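Local coordinates for protein Poly(A) ribonuclease pop2 (Schizosaccharomyces pombe, PDB 2P51) that catalyses the 3'-exonucleolytic removal of poly(A) tails from mRNA as the deadenylase subunit of the CCR4-NOT complex, using divalent metal ions, at residues 208-211 against 212-216; 248-251 against 252-255. One frame throughout, in Å; residues are numbered along the deposited sequence.

Contact 1. Residues 208-211 against 212-216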
ATOM      1  N   TYR A 208     -12.157  -2.478  -5.465  1.00 12.67           N
ATOM      2  CA  TYR A 208     -12.755  -2.999  -6.676  1.00 13.53           C
ATOM      3  C   TYR A 208     -13.750  -4.114  -6.327  1.00 13.53           C
ATOM      4  O   TYR A 208     -14.863  -4.192  -6.829  1.00 15.31           O
ATOM      5  CB  TYR A 208     -11.664  -3.549  -7.626  1.00 15.21           C
ATOM      6  CG  TYR A 208     -12.262  -4.272  -8.825  1.00 15.36           C
ATOM      7  CD1 TYR A 208     -12.705  -3.519  -9.921  1.00 17.94           C
ATOM      8  CD2 TYR A 208     -12.394  -5.674  -8.889  1.00 16.46           C
ATOM      9  CE1 TYR A 208     -13.250  -4.170 -11.013  1.00 17.87           C
ATOM     10  CE2 TYR A 208     -12.948  -6.311  -9.986  1.00 18.39           C
ATOM     11  CZ  TYR A 208     -13.374  -5.540 -11.050  1.00 19.12           C
ATOM     12  OH  TYR A 208     -13.925  -6.126 -12.158  1.00 26.21           O
ATOM     13  N   ILE A 209     -13.329  -5.046  -5.462  1.00 13.26           N
ATOM     14  CA  ILE A 209     -14.203  -6.164  -5.101  1.00 13.82           C
ATOM     15  C   ILE A 209     -15.475  -5.650  -4.423  1.00 13.18           C
ATOM     16  O   ILE A 209     -16.593  -6.037  -4.838  1.00 15.01           O
ATOM     17  CB  ILE A 209     -13.458  -7.166  -4.197  1.00 14.20           C
ATOM     18  CG1 ILE A 209     -12.229  -7.766  -4.854  1.00 13.39           C
ATOM     19  CG2 ILE A 209     -14.462  -8.246  -3.754  1.00 15.10           C
ATOM     20  CD1 ILE A 209     -11.367  -8.650  -3.961  1.00 15.85           C
ATOM     21  N   MET A 210     -15.327  -4.775  -3.415  1.00 14.00           N
ATOM     22  CA  MET A 210     -16.498  -4.375  -2.639  1.00 13.88           C
ATOM     23  C   MET A 210     -17.377  -3.447  -3.460  1.00 14.05           C
ATOM     24  O   MET A 210     -18.598  -3.693  -3.492  1.00 16.41           O
ATOM     25  CB  MET A 210     -16.139  -3.716  -1.298  1.00 14.56           C
ATOM     26  CG  MET A 210     -15.470  -4.728  -0.360  1.00 15.78           C
ATOM     27  SD  MET A 210     -16.713  -5.922   0.206  1.00 20.45           S
ATOM     28  CE  MET A 210     -17.478  -4.943   1.515  1.00 24.73           C
ATOM     29  N   LYS A 211     -16.848  -2.411  -4.072  1.00 14.63           N
ATOM     30  CA  LYS A 211     -17.740  -1.467  -4.767  1.00 16.14           C
ATOM     31  C   LYS A 211     -18.068  -1.949  -6.166  1.00 15.78           C
ATOM     32  O   LYS A 211     -19.253  -2.041  -6.488  1.00 18.34           O
ATOM     33  CB  LYS A 211     -17.123  -0.074  -4.857  1.00 17.81           C
ATOM     34  CG  LYS A 211     -18.112   0.882  -5.581  1.00 23.29           C
ATOM     35  CD  LYS A 211     -17.715   2.294  -5.617  1.00 29.74           C
ATOM     36  CE  LYS A 211     -18.739   3.176  -6.338  1.00 31.40           C
ATOM     37  NZ  LYS A 211     -20.131   2.936  -5.896  1.00 28.63           N
ATOM     38  N   SER A 212     -17.084  -2.234  -7.004  1.00 16.01           N
ATOM     39  CA  SER A 212     -17.386  -2.519  -8.413  1.00 18.08           C
ATOM     40  C   SER A 212     -18.126  -3.839  -8.619  1.00 17.94           C
ATOM     41  O   SER A 212     -18.981  -3.930  -9.513  1.00 23.68           O
ATOM     42  CB  SER A 212     -16.096  -2.497  -9.251  1.00 17.30           C
ATOM     43  OG  SER A 212     -15.508  -1.198  -9.152  1.00 19.52           O
ATOM     44  N   VAL A 213     -17.805  -4.864  -7.796  1.00 15.73           N
ATOM     45  CA  VAL A 213     -18.501  -6.114  -7.958  1.00 16.98           C
ATOM     46  C   VAL A 213     -19.629  -6.266  -6.973  1.00 16.55           C
ATOM     47  O   VAL A 213     -20.765  -6.620  -7.346  1.00 22.18           O
ATOM     48  CB  VAL A 213     -17.505  -7.266  -7.808  1.00 16.70           C
ATOM     49  CG1 VAL A 213     -18.286  -8.588  -7.993  1.00 22.93           C
ATOM     50  CG2 VAL A 213     -16.374  -7.112  -8.800  1.00 20.43           C
ATOM     51  N   LEU A 214     -19.385  -6.015  -5.689  1.00 15.17           N
ATOM     52  CA  LEU A 214     -20.413  -6.311  -4.674  1.00 15.97           C
ATOM     53  C   LEU A 214     -21.325  -5.116  -4.365  1.00 17.41           C
ATOM     54  O   LEU A 214     -22.234  -5.257  -3.535  1.00 17.21           O
ATOM     55  CB  LEU A 214     -19.738  -6.818  -3.397  1.00 15.29           C
ATOM     56  CG  LEU A 214     -18.816  -8.043  -3.598  1.00 15.66           C
ATOM     57  CD1 LEU A 214     -18.209  -8.482  -2.284  1.00 17.52           C
ATOM     58  CD2 LEU A 214     -19.583  -9.216  -4.227  1.00 18.87           C
ATOM     59  N   ASN A 215     -21.132  -3.964  -5.011  1.00 16.19           N
ATOM     60  CA  ASN A 215     -22.002  -2.793  -4.859  1.00 17.36           C
ATOM     61  C   ASN A 215     -22.073  -2.284  -3.430  1.00 16.76           C
ATOM     62  O   ASN A 215     -23.082  -1.714  -2.968  1.00 20.01           O
ATOM     63  CB  ASN A 215     -23.380  -3.109  -5.456  1.00 21.80           C
ATOM     64  CG  ASN A 215     -24.107  -1.828  -5.802  1.00 28.16           C
ATOM     65  OD1 ASN A 215     -25.343  -1.725  -5.710  1.00 43.39           O
ATOM     66  ND2 ASN A 215     -23.359  -0.805  -6.218  1.00 30.49           N
ATOM     67  N   ASN A 216     -20.949  -2.410  -2.707  1.00 16.36           N
ATOM     68  CA  ASN A 216     -20.772  -1.838  -1.369  1.00 16.39           C
ATOM     69  C   ASN A 216     -19.738  -0.705  -1.503  1.00 18.18           C
ATOM     70  O   ASN A 216     -18.585  -1.011  -1.846  1.00 17.97           O
ATOM     71  CB  ASN A 216     -20.364  -2.964  -0.405  1.00 17.25           C
ATOM     72  CG  ASN A 216     -20.172  -2.474   1.028  1.00 17.75           C
ATOM     73  OD1 ASN A 216     -19.802  -1.319   1.255  1.00 20.30           O
ATOM     74  ND2 ASN A 216     -20.413  -3.296   2.049  1.00 18.80           N
TER
HETATM   75  O   HOH W   1     -21.136  -0.970  -8.015  0.57 26.23           O
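Met210 and Leu214 meet on the inner side of this helix end, where Met210 SD lies 3.9 Å from Leu214 CD1. Bends at chi2 (-71°) and chi3 (-81°) carry the methyl CE alongside the Asn216 amide, with Met210 CE 3.4 Å from Asn216 ND2; the amide oxygen OD1 is taken by Lys218 N. Ile209 CG2 lies beside Leu214 CD1, and helix 238-257 backs this side through Ile252, Tyr256 and Phe257, burying Ile209 and Met210. Beneath it the backbone widens into a pi-type turn: Val213 N and Leu214 N bond to the carbonyls of Tyr208 and Ile209, five residues back. Asn215 then takes positive phi.

The other side carries the exposed Ser212 and Val213 beside Tyr208. Tyr208 CD1 lies 3.6 Å from Ser212 CB and Tyr208 CE2 3.7 Å from Val213 CG2, both oblique to the ring. Lys211 sends NZ to Ser217 OG, while Lys211 O divides its acceptance between a weak bond from Asn215 N and a water that weakly accepts from Asn215 ND2. Met210 O instead receives the straight N-H of Asn216 (N to O 2.8 Å, 166° at the hydrogen) from above the carbonyl plane, a bond that closes the helix end while its apolar side chains face helix 238-257.

Contact 2. Residues 248-251 against 252-255; sequences IFFE and IRSR
Phe250 and Arg253 run alongside one another, yet their flat groups stand at 89° to each other. The edge of the ring is directed at the guanidinium: Phe250 CD1 sits centrally over one guanidinium face, 3.6 Å from its plane, an edge-to-face arrangement in which the arginine offers the face. A bend at chi3 turns the guanidinium to this position, and its NH2 is anchored by a salt bridge to Glu96 and a bond to Glu95 O. A water accepts from Arg253 NE (2.9 Å) and donates to Phe250 O, tying the arginine back to its own helix. Phe249 CD2 covers one face of the Phe250 ring, 3.9 Å from its plane.

Glu251 and Arg255 form the salt bridge of this contact. With chi2 at 61° the glutamate chain bends so that OE2 reaches Arg255 NE at 2.6 Å, through its anti lone pair and within the guanidinium plane; the bond is nearly straight, at 175°. The carboxylate itself stands almost perpendicular to that plane, and Arg255 NH2 adds only a weak bond to the same oxygen. Replacing Glu251 with alanine removes the carboxylate, which would probably leave Arg255 NE without its charged mate and the guanidinium freer to turn.

On the buried side Ile248 CG2 presses against Ile252 CD1 at 3.3 Å, closer than carbons normally approach, where Ile206 also packs on both. Regular backbone bonds join each residue to the one four places on, with 2.9 Å from Ile252 N to Ile248 O. The i to i+3 and i to i+4 spacings are those of a regular alpha-helix with a buried isoleucine side and a charged, more exposed one, here the long helix 238-257 of the DEDD nuclease fold, which carries the metal ligand Asp241 near its start.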
ATOM      1  N   ILE A 248      -9.811  -7.292   6.642  1.00 14.89           N
ATOM      2  CA  ILE A 248     -11.039  -7.185   5.836  1.00 13.91           C
ATOM      3  C   ILE A 248     -11.024  -8.177   4.662  1.00 13.20           C
ATOM      4  O   ILE A 248     -12.062  -8.788   4.327  1.00 15.69           O
ATOM      5  CB  ILE A 248     -11.242  -5.732   5.387  1.00 16.88           C
ATOM      6  CG1 ILE A 248     -11.632  -4.779   6.537  1.00 19.74           C
ATOM      7  CG2 ILE A 248     -12.284  -5.649   4.274  1.00 18.33           C
ATOM      8  CD1 ILE A 248     -11.320  -3.347   6.073  1.00 23.44           C
ATOM      9  N   PHE A 249      -9.844  -8.322   4.041  1.00 13.49           N
ATOM     10  CA  PHE A 249      -9.789  -9.238   2.894  1.00 13.86           C
ATOM     11  C   PHE A 249     -10.230 -10.637   3.299  1.00 13.36           C
ATOM     12  O   PHE A 249     -11.064 -11.247   2.628  1.00 15.37           O
ATOM     13  CB  PHE A 249      -8.370  -9.298   2.276  1.00 14.30           C
ATOM     14  CG  PHE A 249      -8.264 -10.378   1.193  1.00 15.41           C
ATOM     15  CD1 PHE A 249      -8.819 -10.166  -0.059  1.00 17.29           C
ATOM     16  CD2 PHE A 249      -7.614 -11.583   1.471  1.00 15.57           C
ATOM     17  CE1 PHE A 249      -8.718 -11.147  -1.040  1.00 16.80           C
ATOM     18  CE2 PHE A 249      -7.519 -12.560   0.484  1.00 16.39           C
ATOM     19  CZ  PHE A 249      -8.075 -12.355  -0.758  1.00 17.68           C
ATOM     20  N   PHE A 250      -9.687 -11.167   4.409  1.00 13.74           N
ATOM     21  CA  PHE A 250     -10.011 -12.570   4.741  1.00 13.05           C
ATOM     22  C   PHE A 250     -11.487 -12.672   5.139  1.00 13.41           C
ATOM     23  O   PHE A 250     -12.153 -13.688   4.854  1.00 16.15           O
ATOM     24  CB  PHE A 250      -9.070 -13.113   5.804  1.00 15.25           C
ATOM     25  CG  PHE A 250      -7.691 -13.358   5.155  1.00 17.27           C
ATOM     26  CD1 PHE A 250      -7.501 -14.487   4.386  1.00 16.63           C
ATOM     27  CD2 PHE A 250      -6.649 -12.442   5.321  1.00 15.90           C
ATOM     28  CE1 PHE A 250      -6.272 -14.731   3.776  1.00 17.06           C
ATOM     29  CE2 PHE A 250      -5.415 -12.691   4.745  1.00 15.57           C
ATOM     30  CZ  PHE A 250      -5.236 -13.830   3.993  1.00 16.80           C
ATOM     31  N   GLU A 251     -11.998 -11.606   5.779  1.00 14.25           N
ATOM     32  CA  GLU A 251     -13.417 -11.700   6.193  1.00 14.68           C
ATOM     33  C   GLU A 251     -14.321 -11.644   4.971  1.00 13.20           C
ATOM     34  O   GLU A 251     -15.322 -12.389   4.930  1.00 15.02           O
ATOM     35  CB  GLU A 251     -13.756 -10.572   7.183  1.00 15.87           C
ATOM     36  CG  GLU A 251     -15.151 -10.685   7.771  1.00 17.50           C
ATOM     37  CD  GLU A 251     -15.438 -11.941   8.566  1.00 22.00           C
ATOM     38  OE1 GLU A 251     -14.443 -12.587   8.976  1.00 25.94           O
ATOM     39  OE2 GLU A 251     -16.634 -12.273   8.778  1.00 23.13           O
ATOM     40  N   ILE A 252     -14.057 -10.803   3.989  1.00 14.23           N
ATOM     41  CA  ILE A 252     -14.838 -10.724   2.749  1.00 15.67           C
ATOM     42  C   ILE A 252     -14.741 -12.033   1.986  1.00 14.36           C
ATOM     43  O   ILE A 252     -15.713 -12.580   1.438  1.00 16.42           O
ATOM     44  CB  ILE A 252     -14.259  -9.526   1.923  1.00 20.68           C
ATOM     45  CG1 ILE A 252     -14.727  -8.179   2.505  1.00 21.03           C
ATOM     46  CG2 ILE A 252     -14.477  -9.676   0.444  1.00 36.69           C
ATOM     47  CD1 ILE A 252     -13.831  -7.115   1.774  1.00 33.22           C
ATOM     48  N   ARG A 253     -13.503 -12.606   1.939  1.00 14.24           N
ATOM     49  CA  ARG A 253     -13.314 -13.878   1.252  1.00 13.28           C
ATOM     50  C   ARG A 253     -14.186 -14.944   1.898  1.00 14.10           C
ATOM     51  O   ARG A 253     -14.828 -15.758   1.230  1.00 16.91           O
ATOM     52  CB  ARG A 253     -11.854 -14.315   1.345  1.00 16.93           C
ATOM     53  CG  ARG A 253     -11.547 -15.480   0.411  1.00 20.37           C
ATOM     54  CD  ARG A 253     -10.061 -15.847   0.502  1.00 18.76           C
ATOM     55  NE  ARG A 253      -9.857 -16.546   1.773  1.00 19.23           N
ATOM     56  CZ  ARG A 253      -8.711 -17.174   2.068  1.00 19.83           C
ATOM     57  NH1 ARG A 253      -7.669 -17.169   1.216  1.00 21.77           N
ATOM     58  NH2 ARG A 253      -8.654 -17.780   3.246  1.00 18.82           N
ATOM     59  N   SER A 254     -14.222 -14.969   3.235  1.00 14.42           N
ATOM     60  CA  SER A 254     -15.070 -15.950   3.927  1.00 14.44           C
ATOM     61  C   SER A 254     -16.554 -15.712   3.745  1.00 16.22           C
ATOM     62  O   SER A 254     -17.312 -16.653   3.484  1.00 17.05           O
ATOM     63  CB  SER A 254     -14.723 -15.866   5.424  1.00 17.82           C
ATOM     64  OG  SER A 254     -15.542 -16.770   6.133  1.00 24.79           O
ATOM     65  N   ARG A 255     -16.987 -14.451   3.899  1.00 14.46           N
ATOM     66  CA  ARG A 255     -18.422 -14.182   3.872  1.00 15.05           C
ATOM     67  C   ARG A 255     -18.997 -14.222   2.451  1.00 14.09           C
ATOM     68  O   ARG A 255     -20.126 -14.711   2.380  1.00 15.66           O
ATOM     69  CB  ARG A 255     -18.741 -12.819   4.461  1.00 15.22           C
ATOM     70  CG  ARG A 255     -18.472 -12.713   5.965  1.00 16.40           C
ATOM     71  CD  ARG A 255     -19.302 -11.590   6.563  1.00 19.41           C
ATOM     72  NE  ARG A 255     -18.897 -11.259   7.920  1.00 18.97           N
ATOM     73  CZ  ARG A 255     -19.620 -10.538   8.775  1.00 18.20           C
ATOM     74  NH1 ARG A 255     -20.813 -10.082   8.382  1.00 22.14           N
ATOM     75  NH2 ARG A 255     -19.121 -10.307   9.980  1.00 23.75           N
TER
HETATM   76  O   HOH W   2     -11.073 -16.269   4.436  0.90 29.44           O

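In the fold
Contact 1 comes first along the chain, at the end of helix 206-213, which directly follows strand 203-205 at one edge of the mixed six-stranded sheet. After helix 220-226 the chain enters helix 238-257, whose second half holds contact 2. The two centres are 13 Å apart, and the contacts touch directly where Met210 SD packs on Ile252 CD1 at 3.5 Å. This meeting packs the helix that follows the edge strand against the second half of the long helix whose first turns supply the metal ligand Asp241. The side chain of Ile248 is about 9 Å from that of Asp241, whereas contact 1 lies away from the catalytic site.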